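Local coordinates for protein GlcNAc-alpha-1,4-Gal-releasing endo-beta-galactosidase (Clostridium perfringens, PDB 1UPS) that probably cleaves internal beta-galactosidic linkages in glycans to release the disaccharide GlcNAc-alpha-1,4-Gal, and binds a calcium ion, at residues N291-R297 with Q413-V419; D310-Y314 with Y396-L400. One frame throughout, in Å; residues are numbered along the deposited sequence.

Contact 1. Residues N291-R297 with Q413-V419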
ATOM      1  N   ASN A 291     -18.323 -12.584   7.678  1.00 15.92           N
ATOM      2  CA  ASN A 291     -18.361 -12.713   9.125  1.00 14.62           C
ATOM      3  C   ASN A 291     -17.011 -13.267   9.572  1.00 13.46           C
ATOM      4  O   ASN A 291     -16.335 -13.947   8.782  1.00 12.66           O
ATOM      5  CB  ASN A 291     -19.502 -13.637   9.561  1.00 15.02           C
ATOM      6  CG  ASN A 291     -20.863 -13.132   9.120  1.00 15.82           C
ATOM      7  OD1 ASN A 291     -21.128 -11.932   9.162  1.00 16.52           O
ATOM      8  ND2 ASN A 291     -21.723 -14.041   8.669  1.00 20.53           N
ATOM      9  N   TYR A 292     -16.617 -12.952  10.803  1.00 12.71           N
ATOM     10  CA  TYR A 292     -15.301 -13.361  11.318  1.00 12.28           C
ATOM     11  C   TYR A 292     -15.370 -13.876  12.742  1.00 12.24           C
ATOM     12  O   TYR A 292     -16.118 -13.341  13.581  1.00 12.41           O
ATOM     13  CB  TYR A 292     -14.332 -12.177  11.323  1.00 12.26           C
ATOM     14  CG  TYR A 292     -14.119 -11.556   9.981  1.00 12.85           C
ATOM     15  CD1 TYR A 292     -13.069 -11.977   9.153  1.00 13.65           C
ATOM     16  CD2 TYR A 292     -14.949 -10.517   9.540  1.00 13.72           C
ATOM     17  CE1 TYR A 292     -12.869 -11.390   7.879  1.00 15.42           C
ATOM     18  CE2 TYR A 292     -14.759  -9.930   8.281  1.00 13.16           C
ATOM     19  CZ  TYR A 292     -13.722 -10.371   7.464  1.00 14.62           C
ATOM     20  OH  TYR A 292     -13.546  -9.784   6.229  1.00 15.76           O
ATOM     21  N   LEU A 293     -14.552 -14.893  13.028  1.00 12.22           N
ATOM     22  CA  LEU A 293     -14.192 -15.197  14.417  1.00 11.69           C
ATOM     23  C   LEU A 293     -12.942 -14.364  14.685  1.00 11.56           C
ATOM     24  O   LEU A 293     -12.234 -14.002  13.737  1.00 12.06           O
ATOM     25  CB  LEU A 293     -13.864 -16.685  14.587  1.00 12.23           C
ATOM     26  CG  LEU A 293     -14.985 -17.681  14.283  1.00 12.96           C
ATOM     27  CD1 LEU A 293     -14.451 -19.109  14.339  1.00 14.84           C
ATOM     28  CD2 LEU A 293     -16.134 -17.481  15.277  1.00 15.44           C
ATOM     29  N   ILE A 294     -12.677 -14.039  15.951  1.00 10.22           N
ATOM     30  CA  ILE A 294     -11.488 -13.257  16.313  1.00 10.45           C
ATOM     31  C   ILE A 294     -10.750 -13.978  17.434  1.00 10.93           C
ATOM     32  O   ILE A 294     -11.273 -14.118  18.538  1.00 10.84           O
ATOM     33  CB  ILE A 294     -11.877 -11.818  16.764  1.00 10.52           C
ATOM     34  CG1 ILE A 294     -12.674 -11.097  15.664  1.00 10.51           C
ATOM     35  CG2 ILE A 294     -10.612 -11.009  17.076  1.00  9.72           C
ATOM     36  CD1 ILE A 294     -13.207  -9.699  16.081  1.00 13.05           C
ATOM     37  N   ARG A 295      -9.541 -14.431  17.133  1.00 10.91           N
ATOM     38  CA  ARG A 295      -8.785 -15.277  18.050  1.00 11.47           C
ATOM     39  C   ARG A 295      -7.519 -14.578  18.547  1.00 11.48           C
ATOM     40  O   ARG A 295      -6.789 -13.965  17.754  1.00 11.90           O
ATOM     41  CB  ARG A 295      -8.405 -16.570  17.328  1.00 12.36           C
ATOM     42  CG  ARG A 295      -7.783 -17.647  18.237  1.00 14.25           C
ATOM     43  CD  ARG A 295      -7.323 -18.903  17.475  1.00 19.29           C
ATOM     44  NE  ARG A 295      -7.394 -20.062  18.368  1.00 24.54           N
ATOM     45  CZ  ARG A 295      -6.946 -21.290  18.098  1.00 27.86           C
ATOM     46  NH1 ARG A 295      -6.372 -21.577  16.928  1.00 28.01           N
ATOM     47  NH2 ARG A 295      -7.067 -22.239  19.017  1.00 29.11           N
ATOM     48  N   ASN A 296      -7.257 -14.697  19.849  1.00 11.18           N
ATOM     49  CA  ASN A 296      -6.040 -14.158  20.459  1.00 11.32           C
ATOM     50  C   ASN A 296      -4.809 -15.012  20.161  1.00 11.06           C
ATOM     51  O   ASN A 296      -4.857 -16.248  20.254  1.00 11.59           O
ATOM     52  CB  ASN A 296      -6.218 -14.048  21.980  1.00 11.13           C
ATOM     53  CG  ASN A 296      -5.098 -13.248  22.634  1.00 11.46           C
ATOM     54  OD1 ASN A 296      -4.110 -13.813  23.142  1.00  9.97           O
ATOM     55  ND2 ASN A 296      -5.220 -11.926  22.583  1.00 11.81           N
ATOM     56  N   ARG A 297      -3.700 -14.374  19.800  1.00 11.32           N
ATOM     57  CA  ARG A 297      -2.495 -15.147  19.485  1.00 11.16           C
ATOM     58  C   ARG A 297      -1.909 -15.892  20.694  1.00 12.09           C
ATOM     59  O   ARG A 297      -1.507 -17.071  20.598  1.00 10.89           O
ATOM     60  CB  ARG A 297      -1.417 -14.279  18.822  1.00 11.47           C
ATOM     61  CG  ARG A 297      -0.171 -15.099  18.413  1.00 10.89           C
ATOM     62  CD  ARG A 297       0.922 -14.251  17.756  1.00 10.96           C
ATOM     63  NE  ARG A 297       1.988 -15.087  17.206  1.00 12.74           N
ATOM     64  CZ  ARG A 297       3.052 -14.634  16.550  1.00 13.71           C
ATOM     65  NH1 ARG A 297       3.213 -13.329  16.338  1.00 12.45           N
ATOM     66  NH2 ARG A 297       3.965 -15.511  16.085  1.00 14.52           N
ATOM     67  N   GLN A 413      -2.224  -9.314  19.815  1.00 10.49           N
ATOM     68  CA  GLN A 413      -2.216  -9.734  18.419  1.00 10.73           C
ATOM     69  C   GLN A 413      -3.387 -10.685  18.182  1.00 11.32           C
ATOM     70  O   GLN A 413      -3.630 -11.590  19.006  1.00 10.90           O
ATOM     71  CB  GLN A 413      -0.883 -10.419  18.080  1.00 11.35           C
ATOM     72  CG  GLN A 413       0.294  -9.459  18.112  1.00  9.48           C
ATOM     73  CD  GLN A 413       1.602 -10.087  17.644  1.00 12.53           C
ATOM     74  OE1 GLN A 413       1.617 -11.187  17.078  1.00 12.50           O
ATOM     75  NE2 GLN A 413       2.712  -9.378  17.870  1.00 12.96           N
ATOM     76  N   TRP A 414      -4.102 -10.450  17.079  1.00 11.10           N
ATOM     77  CA  TRP A 414      -5.388 -11.107  16.798  1.00 11.89           C
ATOM     78  C   TRP A 414      -5.439 -11.695  15.400  1.00 12.63           C
ATOM     79  O   TRP A 414      -4.823 -11.173  14.468  1.00 11.58           O
ATOM     80  CB  TRP A 414      -6.524 -10.090  16.938  1.00 11.90           C
ATOM     81  CG  TRP A 414      -6.542  -9.482  18.281  1.00 11.97           C
ATOM     82  CD1 TRP A 414      -5.921  -8.319  18.666  1.00 10.53           C
ATOM     83  CD2 TRP A 414      -7.144 -10.022  19.450  1.00 11.10           C
ATOM     84  NE1 TRP A 414      -6.144  -8.084  20.001  1.00 11.92           N
ATOM     85  CE2 TRP A 414      -6.890  -9.119  20.511  1.00 11.34           C
ATOM     86  CE3 TRP A 414      -7.914 -11.164  19.712  1.00 10.86           C
ATOM     87  CZ2 TRP A 414      -7.361  -9.332  21.809  1.00 11.91           C
ATOM     88  CZ3 TRP A 414      -8.383 -11.377  20.995  1.00 11.14           C
ATOM     89  CH2 TRP A 414      -8.104 -10.470  22.032  1.00 11.57           C
ATOM     90  N   GLN A 415      -6.201 -12.780  15.253  1.00 13.30           N
ATOM     91  CA  GLN A 415      -6.428 -13.391  13.954  1.00 14.25           C
ATOM     92  C   GLN A 415      -7.895 -13.196  13.597  1.00 13.46           C
ATOM     93  O   GLN A 415      -8.754 -13.647  14.339  1.00 13.30           O
ATOM     94  CB  GLN A 415      -6.136 -14.900  14.067  1.00 15.59           C
ATOM     95  CG  GLN A 415      -5.463 -15.508  12.902  1.00 19.24           C
ATOM     96  CD  GLN A 415      -5.214 -17.013  13.073  1.00 22.21           C
ATOM     97  OE1 GLN A 415      -5.112 -17.531  14.196  1.00 22.92           O
ATOM     98  NE2 GLN A 415      -5.099 -17.702  11.955  1.00 23.16           N
ATOM     99  N   LEU A 416      -8.187 -12.528  12.482  1.00 13.05           N
ATOM    100  CA  LEU A 416      -9.575 -12.483  11.994  1.00 13.69           C
ATOM    101  C   LEU A 416      -9.786 -13.642  11.045  1.00 13.55           C
ATOM    102  O   LEU A 416      -9.138 -13.713   9.986  1.00 13.83           O
ATOM    103  CB  LEU A 416      -9.893 -11.165  11.296  1.00 14.78           C
ATOM    104  CG  LEU A 416     -10.534 -10.178  12.282  1.00 17.26           C
ATOM    105  CD1 LEU A 416      -9.505  -9.721  13.286  1.00 21.02           C
ATOM    106  CD2 LEU A 416     -11.165  -9.025  11.566  1.00 20.90           C
ATOM    107  N   ILE A 417     -10.694 -14.538  11.421  1.00 12.19           N
ATOM    108  CA  ILE A 417     -10.905 -15.782  10.687  1.00 11.62           C
ATOM    109  C   ILE A 417     -12.270 -15.765  10.013  1.00 11.21           C
ATOM    110  O   ILE A 417     -13.291 -15.832  10.703  1.00 11.15           O
ATOM    111  CB  ILE A 417     -10.798 -16.982  11.662  1.00 11.20           C
ATOM    112  CG1 ILE A 417      -9.419 -16.990  12.332  1.00 13.03           C
ATOM    113  CG2 ILE A 417     -11.033 -18.309  10.936  1.00 10.92           C
ATOM    114  CD1 ILE A 417      -9.347 -17.901  13.530  1.00 13.21           C
ATOM    115  N   PRO A 418     -12.313 -15.658   8.685  1.00 11.69           N
ATOM    116  CA  PRO A 418     -13.597 -15.662   7.980  1.00 12.09           C
ATOM    117  C   PRO A 418     -14.383 -16.950   8.262  1.00 12.48           C
ATOM    118  O   PRO A 418     -13.800 -18.038   8.222  1.00 11.17           O
ATOM    119  CB  PRO A 418     -13.188 -15.616   6.506  1.00 12.68           C
ATOM    120  CG  PRO A 418     -11.830 -15.039   6.494  1.00 13.34           C
ATOM    121  CD  PRO A 418     -11.182 -15.493   7.757  1.00 12.03           C
ATOM    122  N   VAL A 419     -15.664 -16.806   8.575  1.00 13.02           N
ATOM    123  CA  VAL A 419     -16.558 -17.933   8.807  1.00 14.75           C
ATOM    124  C   VAL A 419     -17.890 -17.654   8.142  1.00 15.84           C
ATOM    125  O   VAL A 419     -18.245 -16.490   7.908  1.00 14.79           O
ATOM    126  CB  VAL A 419     -16.816 -18.225  10.318  1.00 14.99           C
ATOM    127  CG1 VAL A 419     -15.641 -18.940  10.947  1.00 16.64           C
ATOM    128  CG2 VAL A 419     -17.211 -16.942  11.097  1.00 15.94           C
TER
HETATM  129  O   HOH W   1     -17.877 -14.885   5.727  1.00 36.97           O
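Residues Asn291-Arg297 and Gln413-Val419 pair as antiparallel strands, Leu293 opposite Ile417 and Arg295 opposite Gln415 forming hydrogen-bonded pairs, while the axes of the short strand segments approach to 4.3 Å at 142°. Ile417 N donates almost straight to Leu293 O over 2.8 Å. At the Asn291-Val419 end a water accepts from Asn291 N and donates to Val419 O.

On the face carrying Tyr292, Ile294, Asn296, Trp414, Leu416 and Pro418, Ile294 and Leu416 lie alongside each other, and CG2 of Ile294 reaches Trp414 CE3 at 3.8 Å. The Tyr292 ring turns one face to Leu416 CD2 near its rim, and its CE1 meets Pro418 CG. With CG anti to the backbone N (chi1 -169°), Asn296 swings its amide across the indole: ND2 stands 3.3 Å above one ring face, offset toward the rim, with the amide plane 79° from the ring. That same ND2 donates to Thr411 O, and Asn296 OD1 accepts from Thr299 N, so the amide is held at both ends; Trp414 NE1 donates to Ile391 O.

The other face sets Leu293 CD1 against Val419 CG1, 3.6 Å away, the two side chains crossing at about a right angle. Past the strand end, where the chain leaves Asn296, an extended Arg297 lies beside Gln413; NH1 donates in its own guanidinium plane to a lone pair of OE1 (2.8 Å), and also salt-bridges Asp376. Joining the strand near the start of this C-terminal domain to the chain's last strand is consistent with the way a ricin-type beta-trefoil closes its barrel.

Contact 2. Residues D310-Y314 with Y396-L400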
ATOM      1  N   ASP A 310     -21.470  -6.506  30.601  1.00 19.89           N
ATOM      2  CA  ASP A 310     -21.046  -5.254  29.968  1.00 20.08           C
ATOM      3  C   ASP A 310     -19.601  -5.276  29.452  1.00 18.59           C
ATOM      4  O   ASP A 310     -19.142  -4.304  28.862  1.00 18.19           O
ATOM      5  CB  ASP A 310     -21.305  -4.040  30.874  1.00 21.01           C
ATOM      6  CG  ASP A 310     -20.503  -4.068  32.163  1.00 24.63           C
ATOM      7  OD1 ASP A 310     -20.683  -3.121  32.981  1.00 29.29           O
ATOM      8  OD2 ASP A 310     -19.682  -4.967  32.466  1.00 28.19           O
ATOM      9  N   LYS A 311     -18.897  -6.388  29.670  1.00 17.57           N
ATOM     10  CA  LYS A 311     -17.559  -6.569  29.094  1.00 16.69           C
ATOM     11  C   LYS A 311     -17.651  -7.442  27.846  1.00 15.45           C
ATOM     12  O   LYS A 311     -18.690  -8.073  27.604  1.00 15.83           O
ATOM     13  CB  LYS A 311     -16.626  -7.230  30.117  1.00 16.95           C
ATOM     14  CG  LYS A 311     -16.547  -6.461  31.431  1.00 19.91           C
ATOM     15  CD  LYS A 311     -15.141  -5.976  31.743  1.00 22.53           C
ATOM     16  CE  LYS A 311     -15.136  -4.977  32.893  1.00 22.96           C
ATOM     17  NZ  LYS A 311     -15.961  -5.439  34.044  1.00 25.68           N
ATOM     18  N   VAL A 312     -16.571  -7.494  27.068  1.00 14.24           N
ATOM     19  CA  VAL A 312     -16.464  -8.461  25.970  1.00 13.63           C
ATOM     20  C   VAL A 312     -15.659  -9.654  26.499  1.00 13.43           C
ATOM     21  O   VAL A 312     -14.577  -9.472  27.042  1.00 13.19           O
ATOM     22  CB  VAL A 312     -15.786  -7.842  24.720  1.00 13.35           C
ATOM     23  CG1 VAL A 312     -15.697  -8.843  23.580  1.00 13.32           C
ATOM     24  CG2 VAL A 312     -16.550  -6.594  24.278  1.00 14.63           C
ATOM     25  N   SER A 313     -16.205 -10.858  26.364  1.00 13.58           N
ATOM     26  CA  SER A 313     -15.576 -12.068  26.890  1.00 13.01           C
ATOM     27  C   SER A 313     -14.610 -12.695  25.885  1.00 12.87           C
ATOM     28  O   SER A 313     -14.668 -12.415  24.687  1.00 12.53           O
ATOM     29  CB  SER A 313     -16.656 -13.104  27.246  1.00 13.24           C
ATOM     30  OG  SER A 313     -17.554 -12.611  28.239  1.00 14.53           O
ATOM     31  N   TYR A 314     -13.713 -13.542  26.376  1.00 12.11           N
ATOM     32  CA  TYR A 314     -13.020 -14.463  25.488  1.00 12.38           C
ATOM     33  C   TYR A 314     -13.047 -15.852  26.107  1.00 12.34           C
ATOM     34  O   TYR A 314     -13.123 -15.994  27.335  1.00 12.13           O
ATOM     35  CB  TYR A 314     -11.578 -14.023  25.161  1.00 12.28           C
ATOM     36  CG  TYR A 314     -10.624 -13.987  26.345  1.00 11.16           C
ATOM     37  CD1 TYR A 314     -10.144 -15.173  26.917  1.00 11.88           C
ATOM     38  CD2 TYR A 314     -10.195 -12.777  26.881  1.00 12.36           C
ATOM     39  CE1 TYR A 314      -9.279 -15.165  28.002  1.00 10.57           C
ATOM     40  CE2 TYR A 314      -9.306 -12.749  27.976  1.00 11.98           C
ATOM     41  CZ  TYR A 314      -8.858 -13.950  28.523  1.00 13.17           C
ATOM     42  OH  TYR A 314      -8.003 -13.974  29.600  1.00 12.76           O
ATOM     43  N   TYR A 396      -4.995 -11.092  31.290  1.00 11.28           N
ATOM     44  CA  TYR A 396      -5.635 -12.416  31.220  1.00 11.52           C
ATOM     45  C   TYR A 396      -6.778 -12.565  32.225  1.00 12.12           C
ATOM     46  O   TYR A 396      -6.826 -13.545  33.002  1.00 11.67           O
ATOM     47  CB  TYR A 396      -4.629 -13.541  31.480  1.00 11.42           C
ATOM     48  CG  TYR A 396      -3.374 -13.564  30.638  1.00 11.67           C
ATOM     49  CD1 TYR A 396      -2.235 -12.833  31.012  1.00 10.64           C
ATOM     50  CD2 TYR A 396      -3.303 -14.352  29.488  1.00 11.76           C
ATOM     51  CE1 TYR A 396      -1.072 -12.893  30.265  1.00 11.56           C
ATOM     52  CE2 TYR A 396      -2.138 -14.417  28.728  1.00 11.06           C
ATOM     53  CZ  TYR A 396      -1.025 -13.686  29.124  1.00 11.89           C
ATOM     54  OH  TYR A 396       0.140 -13.764  28.388  1.00 11.14           O
ATOM     55  N   GLU A 397      -7.705 -11.609  32.199  1.00 11.91           N
ATOM     56  CA  GLU A 397      -8.804 -11.571  33.168  1.00 12.44           C
ATOM     57  C   GLU A 397     -10.092 -12.227  32.655  1.00 12.57           C
ATOM     58  O   GLU A 397     -11.127 -12.176  33.340  1.00 13.79           O
ATOM     59  CB  GLU A 397      -9.102 -10.124  33.568  1.00 12.34           C
ATOM     60  CG  GLU A 397      -7.965  -9.457  34.345  1.00 13.46           C
ATOM     61  CD  GLU A 397      -8.271  -8.017  34.737  1.00 16.98           C
ATOM     62  OE1 GLU A 397      -9.243  -7.434  34.202  1.00 17.50           O
ATOM     63  OE2 GLU A 397      -7.525  -7.468  35.580  1.00 16.96           O
ATOM     64  N   GLY A 398     -10.041 -12.816  31.459  1.00 12.83           N
ATOM     65  CA  GLY A 398     -11.212 -13.459  30.857  1.00 12.52           C
ATOM     66  C   GLY A 398     -12.088 -12.513  30.053  1.00 13.22           C
ATOM     67  O   GLY A 398     -13.103 -12.930  29.480  1.00 13.48           O
ATOM     68  N   VAL A 399     -11.690 -11.239  30.024  1.00 12.51           N
ATOM     69  CA  VAL A 399     -12.427 -10.163  29.356  1.00 13.34           C
ATOM     70  C   VAL A 399     -11.464  -9.287  28.559  1.00 12.98           C
ATOM     71  O   VAL A 399     -10.254  -9.324  28.788  1.00 12.66           O
ATOM     72  CB  VAL A 399     -13.214  -9.266  30.365  1.00 13.20           C
ATOM     73  CG1 VAL A 399     -14.382 -10.051  30.973  1.00 14.47           C
ATOM     74  CG2 VAL A 399     -12.302  -8.739  31.474  1.00 14.33           C
ATOM     75  N   LEU A 400     -12.005  -8.483  27.647  1.00 12.62           N
ATOM     76  CA  LEU A 400     -11.192  -7.717  26.702  1.00 12.52           C
ATOM     77  C   LEU A 400     -10.796  -6.352  27.237  1.00 12.25           C
ATOM     78  O   LEU A 400     -11.645  -5.587  27.717  1.00 12.08           O
ATOM     79  CB  LEU A 400     -11.966  -7.528  25.397  1.00 13.06           C
ATOM     80  CG  LEU A 400     -11.203  -7.133  24.138  1.00 12.49           C
ATOM     81  CD1 LEU A 400     -10.089  -8.117  23.828  1.00 11.67           C
ATOM     82  CD2 LEU A 400     -12.186  -7.041  22.942  1.00 11.10           C
TER
HETATM   83  O   HOH W   2     -14.341  -5.918  27.822  1.00 17.45           O
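Tyr314 and Val312 meet Gly398 and Leu400 between two hairpin elements of what is consistent with a ricin-type beta-trefoil domain: Asp310-Tyr314 leads into strand 313-315, which pairs with strand 302-304, and Tyr396-Leu400 is the last part of the loop from strand 390-392 to strand 401-403. A single backbone bridge, Ser313 with Val399, joins them. Val312 O accepts from Leu400 N at 2.8 Å, and Tyr314 N donates to Gly398 O over a longer 3.2 Å. Next to this bridge a water accepts from Val312 N and donates to Leu400 O, extending the backbone link through solvent.

Val312 and Leu400 run side by side, their CB atoms 3.9 Å apart, in a buried layer that Leu303 and Ile356 adjoin through Leu400. Val399 CG1 rests on Lys311 CB (3.7 Å), the two side chains meeting at a slant; the lysine chain bends at chi2 and chi4, and its charged end makes a cation-pi contact with Tyr355. Across the turn the aromatic contact is made by Tyr314, whose CG sits between the backbone N and the carbonyl carbon (chi1 64°), a setting that carries the ring over to Gly398. Backbone angles at Gly398 favour glycine, and its bare backbone lies against one ring face: CA is 3.8 Å from the centroid in a CH-pi contact, 29° off the normal. Gly398 N then reaches the phenol oxygen in a weak hydrogen bond, N to Tyr314 OH 3.0 Å.

Contact 2 is nested along the chain within the loop closed by contact 1, and their centres lie about 16 Å apart. They meet directly where Trp414 CH2 of contact 1 packs on Leu400 CD1 of contact 2 at 3.6 Å, so the indole joins the strand pair to the 396-400 loop. Leu303 is shared as well: Ile294 and Trp414 touch it from one contact, Tyr314 and Leu400 from the other. Thr393 likewise meets side chains of both. Consistent with a beta-trefoil, the domain joins a regular strand pair with a single-bridge contact. Both lie away from the calcium site of Glu37, Asn39, Gly72 and Asp272.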